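Local coordinates for intracellular protein transport protein USO1 (Saccharomyces cerevisiae S288c, PDB 6LSU) that is required for protein transport from the endoplasmic reticulum to the Golgi complex, a membrane tether represented here by its globular head, at residues Leu499-Leu503 / Thr520-Phe524; Pro514-Phe518 / Leu696-Ser702; Ile563-Leu567 / Tyr582-Leu586. All coordinates share one frame; numbering follows the deposited sequence.

Contact 1: residues Leu499-Leu503 / Thr520-Phe524; sequences LFEVL and TTDIF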
loop_
_atom_site.group_PDB
_atom_site.type_symbol
_atom_site.label_atom_id
_atom_site.label_comp_id
_atom_site.label_asym_id
_atom_site.label_seq_id
_atom_site.Cartn_x
_atom_site.Cartn_y
_atom_site.Cartn_z
ATOM N N LEU A 499 -15.201 -16.504 -16.454
ATOM C CA LEU A 499 -13.916 -17.147 -16.106
ATOM C C LEU A 499 -13.861 -18.488 -16.827
ATOM O O LEU A 499 -12.750 -18.931 -17.115
ATOM C CB LEU A 499 -13.821 -17.338 -14.586
ATOM C CG LEU A 499 -13.666 -16.069 -13.757
ATOM C CD1 LEU A 499 -13.984 -16.313 -12.280
ATOM C CD2 LEU A 499 -12.279 -15.511 -13.896
ATOM N N PHE A 500 -15.024 -19.121 -17.025
ATOM C CA PHE A 500 -15.165 -20.429 -17.711
ATOM C C PHE A 500 -14.850 -20.249 -19.196
ATOM O O PHE A 500 -14.161 -21.084 -19.795
ATOM C CB PHE A 500 -16.546 -20.992 -17.466
ATOM C CG PHE A 500 -16.698 -21.579 -16.094
ATOM C CD1 PHE A 500 -15.996 -22.716 -15.738
ATOM C CD2 PHE A 500 -17.553 -21.015 -15.171
ATOM C CE1 PHE A 500 -16.159 -23.273 -14.478
ATOM C CE2 PHE A 500 -17.667 -21.549 -13.902
ATOM C CZ PHE A 500 -16.995 -22.688 -13.563
ATOM N N GLU A 501 -15.295 -19.130 -19.752
ATOM C CA GLU A 501 -14.930 -18.748 -21.118
ATOM C C GLU A 501 -13.410 -18.856 -21.250
ATOM O O GLU A 501 -12.978 -19.462 -22.202
ATOM C CB GLU A 501 -15.448 -17.350 -21.436
ATOM C CG GLU A 501 -15.950 -17.216 -22.861
ATOM C CD GLU A 501 -16.845 -16.009 -23.101
ATOM O OE1 GLU A 501 -17.696 -16.082 -24.023
ATOM O OE2 GLU A 501 -16.700 -15.002 -22.368
ATOM N N VAL A 502 -12.625 -18.300 -20.320
ATOM C CA VAL A 502 -11.143 -18.304 -20.444
ATOM C C VAL A 502 -10.630 -19.720 -20.152
ATOM O O VAL A 502 -9.878 -20.309 -20.949
ATOM C CB VAL A 502 -10.503 -17.267 -19.513
ATOM C CG1 VAL A 502 -8.997 -17.461 -19.402
ATOM C CG2 VAL A 502 -10.843 -15.856 -19.969
ATOM N N LEU A 503 -11.059 -20.285 -19.050
ATOM C CA LEU A 503 -10.480 -21.567 -18.564
ATOM C C LEU A 503 -10.723 -22.728 -19.560
ATOM O O LEU A 503 -9.889 -23.668 -19.565
ATOM C CB LEU A 503 -11.114 -21.909 -17.229
ATOM C CG LEU A 503 -10.576 -23.176 -16.598
ATOM C CD1 LEU A 503 -9.208 -22.912 -16.064
ATOM C CD2 LEU A 503 -11.459 -23.707 -15.488
ATOM N N THR A 520 -7.300 -16.265 -13.942
ATOM C CA THR A 520 -8.363 -17.318 -13.980
ATOM C C THR A 520 -7.915 -18.529 -13.146
ATOM O O THR A 520 -8.611 -18.952 -12.202
ATOM C CB THR A 520 -8.727 -17.683 -15.421
ATOM O OG1 THR A 520 -9.163 -16.474 -16.067
ATOM C CG2 THR A 520 -9.900 -18.627 -15.509
ATOM N N THR A 521 -6.768 -19.098 -13.403
ATOM C CA THR A 521 -6.406 -20.301 -12.632
ATOM C C THR A 521 -6.261 -19.890 -11.161
ATOM O O THR A 521 -6.617 -20.632 -10.261
ATOM C CB THR A 521 -5.188 -20.981 -13.259
ATOM O OG1 THR A 521 -4.202 -19.980 -13.567
ATOM C CG2 THR A 521 -5.593 -21.709 -14.509
ATOM N N ASP A 522 -5.683 -18.735 -10.905
ATOM C CA ASP A 522 -5.428 -18.270 -9.517
ATOM C C ASP A 522 -6.752 -18.052 -8.757
ATOM O O ASP A 522 -6.881 -18.466 -7.625
ATOM C CB ASP A 522 -4.625 -16.978 -9.504
ATOM C CG ASP A 522 -4.356 -16.474 -8.084
ATOM O OD1 ASP A 522 -3.566 -17.137 -7.377
ATOM O OD2 ASP A 522 -5.010 -15.484 -7.670
ATOM N N ILE A 523 -7.766 -17.502 -9.389
ATOM C CA ILE A 523 -9.108 -17.417 -8.732
ATOM C C ILE A 523 -9.675 -18.811 -8.473
ATOM O O ILE A 523 -10.096 -19.016 -7.313
ATOM C CB ILE A 523 -10.067 -16.512 -9.532
ATOM C CG1 ILE A 523 -10.991 -15.780 -8.580
ATOM C CG2 ILE A 523 -10.833 -17.225 -10.613
ATOM C CD1 ILE A 523 -10.224 -14.864 -7.726
ATOM N N PHE A 524 -9.668 -19.738 -9.455
ATOM C CA PHE A 524 -10.233 -21.108 -9.251
ATOM C C PHE A 524 -9.467 -21.866 -8.180
ATOM O O PHE A 524 -10.100 -22.549 -7.401
ATOM C CB PHE A 524 -10.249 -21.936 -10.524
ATOM C CG PHE A 524 -11.440 -21.616 -11.365
ATOM C CD1 PHE A 524 -12.657 -22.197 -11.077
ATOM C CD2 PHE A 524 -11.352 -20.713 -12.409
ATOM C CE1 PHE A 524 -13.768 -21.913 -11.851
ATOM C CE2 PHE A 524 -12.466 -20.443 -13.184
ATOM C CZ PHE A 524 -13.669 -21.033 -12.897
#

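Contact 2: residues Pro514-Phe518 / Leu696-Ser702; sequences PFKLF and LPKVYFS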
loop_
_atom_site.group_PDB
_atom_site.type_symbol
_atom_site.label_atom_id
_atom_site.label_comp_id
_atom_site.label_asym_id
_atom_site.label_seq_id
_atom_site.Cartn_x
_atom_site.Cartn_y
_atom_site.Cartn_z
ATOM N N PRO A 514 -1.031 -13.367 -21.490
ATOM C CA PRO A 514 -0.902 -14.619 -20.749
ATOM C C PRO A 514 -1.636 -14.543 -19.395
ATOM O O PRO A 514 -2.318 -15.513 -19.033
ATOM C CB PRO A 514 0.621 -14.822 -20.590
ATOM C CG PRO A 514 1.183 -13.401 -20.846
ATOM C CD PRO A 514 0.253 -12.795 -21.869
ATOM N N PHE A 515 -1.529 -13.389 -18.724
ATOM C CA PHE A 515 -1.979 -13.170 -17.326
ATOM C C PHE A 515 -3.499 -13.401 -17.211
ATOM O O PHE A 515 -3.979 -13.928 -16.165
ATOM C CB PHE A 515 -1.473 -11.806 -16.844
ATOM C CG PHE A 515 -0.069 -11.942 -16.331
ATOM C CD1 PHE A 515 0.160 -12.705 -15.216
ATOM C CD2 PHE A 515 0.994 -11.364 -16.972
ATOM C CE1 PHE A 515 1.431 -12.892 -14.742
ATOM C CE2 PHE A 515 2.277 -11.551 -16.491
ATOM C CZ PHE A 515 2.493 -12.331 -15.390
ATOM N N LYS A 516 -4.249 -13.121 -18.272
ATOM C CA LYS A 516 -5.671 -13.543 -18.329
ATOM C C LYS A 516 -5.841 -14.989 -17.821
ATOM O O LYS A 516 -6.808 -15.282 -17.068
ATOM C CB LYS A 516 -6.164 -13.534 -19.761
ATOM C CG LYS A 516 -7.514 -14.162 -19.955
ATOM C CD LYS A 516 -8.173 -13.707 -21.220
ATOM C CE LYS A 516 -7.611 -14.406 -22.442
ATOM N NZ LYS A 516 -8.274 -13.869 -23.657
ATOM N N LEU A 517 -4.968 -15.901 -18.245
ATOM C CA LEU A 517 -5.106 -17.311 -17.822
ATOM C C LEU A 517 -4.618 -17.436 -16.376
ATOM O O LEU A 517 -5.217 -18.119 -15.580
ATOM C CB LEU A 517 -4.305 -18.172 -18.789
ATOM C CG LEU A 517 -4.672 -19.643 -18.894
ATOM C CD1 LEU A 517 -3.393 -20.441 -18.889
ATOM C CD2 LEU A 517 -5.615 -20.108 -17.814
ATOM N N PHE A 518 -3.564 -16.720 -16.036
ATOM C CA PHE A 518 -2.902 -16.787 -14.702
ATOM C C PHE A 518 -3.886 -16.376 -13.592
ATOM O O PHE A 518 -4.071 -17.089 -12.613
ATOM C CB PHE A 518 -1.651 -15.929 -14.696
ATOM C CG PHE A 518 -1.088 -15.811 -13.298
ATOM C CD1 PHE A 518 -0.388 -16.857 -12.729
ATOM C CD2 PHE A 518 -1.434 -14.731 -12.495
ATOM C CE1 PHE A 518 0.038 -16.770 -11.399
ATOM C CE2 PHE A 518 -1.019 -14.658 -11.180
ATOM C CZ PHE A 518 -0.274 -15.670 -10.630
ATOM N N LEU A 696 6.962 -8.033 -19.363
ATOM C CA LEU A 696 5.996 -8.875 -18.610
ATOM C C LEU A 696 6.508 -9.035 -17.183
ATOM O O LEU A 696 7.688 -9.233 -16.929
ATOM C CB LEU A 696 5.818 -10.249 -19.277
ATOM C CG LEU A 696 4.965 -10.287 -20.548
ATOM C CD1 LEU A 696 4.710 -11.719 -20.993
ATOM C CD2 LEU A 696 3.646 -9.561 -20.363
ATOM N N PRO A 697 5.625 -8.947 -16.183
ATOM C CA PRO A 697 6.033 -9.237 -14.814
ATOM C C PRO A 697 6.635 -10.643 -14.704
ATOM O O PRO A 697 6.191 -11.502 -15.395
ATOM C CB PRO A 697 4.718 -9.146 -14.048
ATOM C CG PRO A 697 3.905 -8.182 -14.880
ATOM C CD PRO A 697 4.223 -8.550 -16.308
ATOM N N LYS A 698 7.595 -10.824 -13.795
ATOM C CA LYS A 698 8.255 -12.129 -13.535
ATOM C C LYS A 698 7.426 -12.874 -12.495
ATOM O O LYS A 698 7.941 -13.142 -11.340
ATOM C CB LYS A 698 9.711 -11.928 -13.119
ATOM C CG LYS A 698 10.590 -11.326 -14.202
ATOM C CD LYS A 698 12.037 -11.257 -13.804
ATOM C CE LYS A 698 12.889 -10.564 -14.844
ATOM N NZ LYS A 698 14.316 -10.950 -14.729
ATOM N N VAL A 699 6.195 -13.200 -12.907
ATOM C CA VAL A 699 5.177 -13.873 -12.054
ATOM C C VAL A 699 4.764 -15.112 -12.835
ATOM O O VAL A 699 4.217 -14.939 -13.972
ATOM C CB VAL A 699 3.983 -12.940 -11.730
ATOM C CG1 VAL A 699 2.838 -13.661 -11.040
ATOM C CG2 VAL A 699 4.432 -11.760 -10.883
ATOM N N TYR A 700 4.893 -16.277 -12.224
ATOM C CA TYR A 700 4.623 -17.584 -12.887
ATOM C C TYR A 700 3.628 -18.424 -12.072
ATOM O O TYR A 700 2.719 -18.999 -12.653
ATOM C CB TYR A 700 5.990 -18.266 -13.096
ATOM C CG TYR A 700 6.948 -17.398 -13.883
ATOM C CD1 TYR A 700 6.663 -17.038 -15.189
ATOM C CD2 TYR A 700 8.080 -16.862 -13.303
ATOM C CE1 TYR A 700 7.490 -16.196 -15.907
ATOM C CE2 TYR A 700 8.919 -16.008 -14.018
ATOM C CZ TYR A 700 8.632 -15.706 -15.331
ATOM O OH TYR A 700 9.437 -14.886 -16.055
ATOM N N PHE A 701 3.819 -18.485 -10.757
ATOM C CA PHE A 701 3.108 -19.390 -9.832
ATOM C C PHE A 701 2.096 -18.615 -8.978
ATOM O O PHE A 701 2.457 -17.736 -8.257
ATOM C CB PHE A 701 4.121 -20.122 -8.950
ATOM C CG PHE A 701 5.080 -20.927 -9.781
ATOM C CD1 PHE A 701 4.762 -22.222 -10.157
ATOM C CD2 PHE A 701 6.229 -20.354 -10.291
ATOM C CE1 PHE A 701 5.601 -22.956 -10.984
ATOM C CE2 PHE A 701 7.061 -21.080 -11.121
ATOM C CZ PHE A 701 6.753 -22.383 -11.462
ATOM N N SER A 702 0.831 -18.994 -9.059
ATOM C CA SER A 702 -0.196 -18.693 -8.042
ATOM C C SER A 702 0.287 -19.170 -6.676
ATOM O O SER A 702 0.815 -20.310 -6.568
ATOM C CB SER A 702 -1.490 -19.313 -8.342
ATOM O OG SER A 702 -2.240 -19.400 -7.146
#

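Contact 3: residues Ile563-Leu567 / Tyr582-Leu586; sequences ISELL and YLTFL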
loop_
_atom_site.group_PDB
_atom_site.type_symbol
_atom_site.label_atom_id
_atom_site.label_comp_id
_atom_site.label_asym_id
_atom_site.label_seq_id
_atom_site.Cartn_x
_atom_site.Cartn_y
_atom_site.Cartn_z
ATOM N N ILE A 563 -9.562 -29.090 -20.283
ATOM C CA ILE A 563 -8.335 -28.385 -19.784
ATOM C C ILE A 563 -7.114 -29.216 -20.224
ATOM O O ILE A 563 -6.071 -28.586 -20.588
ATOM C CB ILE A 563 -8.402 -28.197 -18.244
ATOM C CG1 ILE A 563 -9.449 -27.144 -17.870
ATOM C CG2 ILE A 563 -7.054 -27.841 -17.630
ATOM C CD1 ILE A 563 -9.935 -27.236 -16.442
ATOM N N SER A 564 -7.222 -30.562 -20.179
ATOM C CA SER A 564 -6.130 -31.509 -20.565
ATOM C C SER A 564 -5.720 -31.274 -22.023
ATOM O O SER A 564 -4.542 -31.056 -22.266
ATOM C CB SER A 564 -6.515 -32.929 -20.325
ATOM O OG SER A 564 -6.603 -33.212 -18.927
ATOM N N GLU A 565 -6.689 -31.257 -22.934
ATOM C CA GLU A 565 -6.503 -30.895 -24.359
ATOM C C GLU A 565 -5.844 -29.517 -24.441
ATOM O O GLU A 565 -4.804 -29.407 -25.127
ATOM C CB GLU A 565 -7.839 -30.915 -25.112
ATOM C CG GLU A 565 -7.883 -31.903 -26.274
ATOM C CD GLU A 565 -9.124 -32.783 -26.289
ATOM O OE1 GLU A 565 -9.293 -33.572 -25.320
ATOM O OE2 GLU A 565 -9.938 -32.649 -27.241
ATOM N N LEU A 566 -6.381 -28.509 -23.737
ATOM C CA LEU A 566 -5.812 -27.129 -23.727
ATOM C C LEU A 566 -4.358 -27.173 -23.244
ATOM O O LEU A 566 -3.499 -26.569 -23.908
ATOM C CB LEU A 566 -6.685 -26.220 -22.853
ATOM C CG LEU A 566 -7.988 -25.800 -23.520
ATOM C CD1 LEU A 566 -8.991 -25.256 -22.503
ATOM C CD2 LEU A 566 -7.719 -24.819 -24.660
ATOM N N LEU A 567 -4.091 -27.890 -22.156
ATOM C CA LEU A 567 -2.729 -28.063 -21.587
ATOM C C LEU A 567 -1.785 -28.559 -22.687
ATOM O O LEU A 567 -0.882 -27.766 -23.081
ATOM C CB LEU A 567 -2.783 -29.044 -20.414
ATOM C CG LEU A 567 -1.548 -29.087 -19.534
ATOM C CD1 LEU A 567 -1.633 -30.213 -18.524
ATOM C CD2 LEU A 567 -0.309 -29.232 -20.375
ATOM N N TYR A 582 -2.035 -23.846 -16.571
ATOM C CA TYR A 582 -2.774 -25.152 -16.703
ATOM C C TYR A 582 -2.156 -26.212 -15.802
ATOM O O TYR A 582 -2.920 -26.841 -15.038
ATOM C CB TYR A 582 -2.778 -25.700 -18.123
ATOM C CG TYR A 582 -3.604 -24.905 -19.098
ATOM C CD1 TYR A 582 -4.977 -24.770 -18.942
ATOM C CD2 TYR A 582 -3.009 -24.295 -20.191
ATOM C CE1 TYR A 582 -5.733 -23.988 -19.814
ATOM C CE2 TYR A 582 -3.739 -23.538 -21.100
ATOM C CZ TYR A 582 -5.116 -23.380 -20.908
ATOM O OH TYR A 582 -5.839 -22.652 -21.833
ATOM N N LEU A 583 -0.836 -26.393 -15.847
ATOM C CA LEU A 583 -0.203 -27.534 -15.130
ATOM C C LEU A 583 -0.434 -27.415 -13.624
ATOM O O LEU A 583 -1.063 -28.344 -13.055
ATOM C CB LEU A 583 1.288 -27.598 -15.480
ATOM C CG LEU A 583 1.568 -28.331 -16.784
ATOM C CD1 LEU A 583 2.929 -27.961 -17.318
ATOM C CD2 LEU A 583 1.425 -29.826 -16.575
ATOM N N THR A 584 -0.010 -26.299 -13.020
ATOM C CA THR A 584 -0.176 -25.974 -11.566
ATOM C C THR A 584 -1.673 -26.031 -11.189
ATOM O O THR A 584 -2.022 -26.558 -10.080
ATOM C CB THR A 584 0.357 -24.567 -11.272
ATOM O OG1 THR A 584 -0.276 -23.571 -12.098
ATOM C CG2 THR A 584 1.841 -24.450 -11.515
ATOM N N PHE A 585 -2.551 -25.543 -12.066
ATOM C CA PHE A 585 -4.001 -25.636 -11.808
ATOM C C PHE A 585 -4.353 -27.121 -11.662
ATOM O O PHE A 585 -4.696 -27.516 -10.501
ATOM C CB PHE A 585 -4.817 -24.908 -12.878
ATOM C CG PHE A 585 -6.288 -25.022 -12.645
ATOM C CD1 PHE A 585 -6.807 -24.900 -11.363
ATOM C CD2 PHE A 585 -7.164 -25.267 -13.695
ATOM C CE1 PHE A 585 -8.176 -24.987 -11.139
ATOM C CE2 PHE A 585 -8.534 -25.373 -13.467
ATOM C CZ PHE A 585 -9.030 -25.238 -12.194
ATOM N N LEU A 586 -4.198 -27.923 -12.742
ATOM C CA LEU A 586 -4.554 -29.374 -12.700
ATOM C C LEU A 586 -3.879 -30.078 -11.524
ATOM O O LEU A 586 -4.608 -30.829 -10.847
ATOM C CB LEU A 586 -4.182 -30.080 -13.995
ATOM C CG LEU A 586 -5.316 -30.057 -15.010
ATOM C CD1 LEU A 586 -4.825 -30.402 -16.387
ATOM C CD2 LEU A 586 -6.415 -30.965 -14.548
#

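Contact 1: residues Leu499-Leu503 / Thr520-Phe524
Leu499 and Thr520 lie where the backbones come nearest, their CA atoms 5.9 Å apart, in two helical segments whose axes pass at 10.3 Å with N-to-C directions inclined at 119°. The Thr520 methyl is the bump that fits this close point: CG2, anti to its own backbone N, reaches to 3.3 Å from Leu499 O and also rests on CB of Leu503, one helical turn further along. The hydroxyl on the other branch is engaged within its own helix, bonding to the carbonyl of Lys516, while Val502 CG1 packs beside it. Beyond Thr520, the two leucines receive the next turn of helix 514-528. Leu499 sends CD1 across to Ile523 CG2 at 3.7 Å, and Leu503 CD2 sits over one face of the Phe524 ring, 4.3 Å from its centroid. With CG beside the backbone N (chi1 -82°), the Phe524 ring is turned toward Phe500, where its edge meets that ring's face. The centroids of the Phe500 and Phe524 rings are 5.1 Å apart and their planes meet at 63°, an edge-to-face pair in which Phe524 CZ lies above the rim of Phe500. Helices 404-414, 439-459 and 577-590 close around this apolar seam. Buried, apolar helix-to-helix packing of this kind holds an all-helical armadillo solenoid together; here segment 499-503, in the eighth ARM repeat of the Uso1 head, packs on helix 514-528.

Contact 2: residues Pro514-Phe518 / Leu696-Ser702
Phe515 and Phe518, one turn apart on helix 514-528, reach toward the irregular loop 696-702 in different ways. Phe515 (chi1 -85°) has its CG beside the backbone N, and its far rim slants against the loop: CZ lies 3.4 Å from Val699 O, and CE2 lies 3.6 Å from CD of the Pro697 ring. Phe518 has CG anti to the backbone N (chi1 171°) and pushes its ring edge at the peptide joining Phe701 to Ser702, with CE1 3.3 Å from Ser702 N. Val699 links the two rings, as CB touches Phe515 CE1 while CG1 makes an off-centre CH-pi contact with Phe518, 4.2 Å from its centroid. At the start of the helix, Pro514 CG meets Leu696 CD1 at 3.9 Å. Replacing Phe515 by an alanine would probably leave Pro697 and the Val699 carbonyl without their packing partner and let this part of the loop shift. Ser702 is the N-cap of helix 703-711, its OG bonding to Tyr704 N and also to Asp522 of helix 514-528. The loop thus runs along the N-terminal half of helix 514-528, with Phe421 and Arg424 of helix 421-435 and Arg577 of helix 577-590 as further neighbours of Phe515.

Contact 3: residues Ile563-Leu567 / Tyr582-Leu586
Leu567 and Tyr582 stand at the narrowest point between two roughly antiparallel helical segments, where the CA atoms come within 5.7 Å; the axes stay 10.3 Å apart and their directions differ by 148°. Tyr582 is a broad bump. Its ring lies against the backbone of segment 563-567, one face over the Leu566-Leu567 peptide, which is offset toward the ring's rim. Leu566 CB makes an off-centre CH-pi contact with the ring, 4.2 Å from the Tyr582 centroid, and the phenol oxygen runs on past the Leu566 branches. At the base of the ring, Tyr582 CB and Leu567 CG slide past each other at 3.9 Å. Leu567 itself, extended with CG anti to the backbone N (chi1 -167°), drives CD1 into the hollow between Leu583 and Leu586, 3.6 Å from Leu583 CD2. The reverse fit comes from Leu586, whose CD1 drops into a notch lined by Ile563, Ser564 and Leu567, with Ile563 CG2 at 3.6 Å. Ser564 lines the notch with its hydroxyl already bonded to the Ile560 carbonyl. Ile563 uses its second branch against Phe585, CD1 lying at the edge of that ring, near its plane, 3.8 Å from Phe585 CE2. Leu631 of helix 622-637 also packs on Leu567. Interlocking of aliphatic and aromatic side chains between these two helices is consistent with the antiparallel helix pair of an armadillo repeat, and both segments lie in the ninth ARM repeat of the Uso1 head.

All three contacts are mainly buried, but contact 2 comes nearest the surface, with Leu696, Val699 and Tyr700 partly exposed. Contacts 1 and 2 share helix 514-528, using successive parts of it, whereas contact 3 joins helices 559-568 and 577-590, further along the chain. Phe585 bridges contacts 1 and 3, packing on Leu503, Thr521 and Phe524, while Leu517 meets Tyr582 between contacts 2 and 3, so the three contacts touch one another. The chemistry follows the place in the fold: contacts 1 and 3 join helices close in sequence through mostly apolar side chains, while contact 2 sets two phenylalanine rings against a sequence-distant loop, with more backbone in the interface.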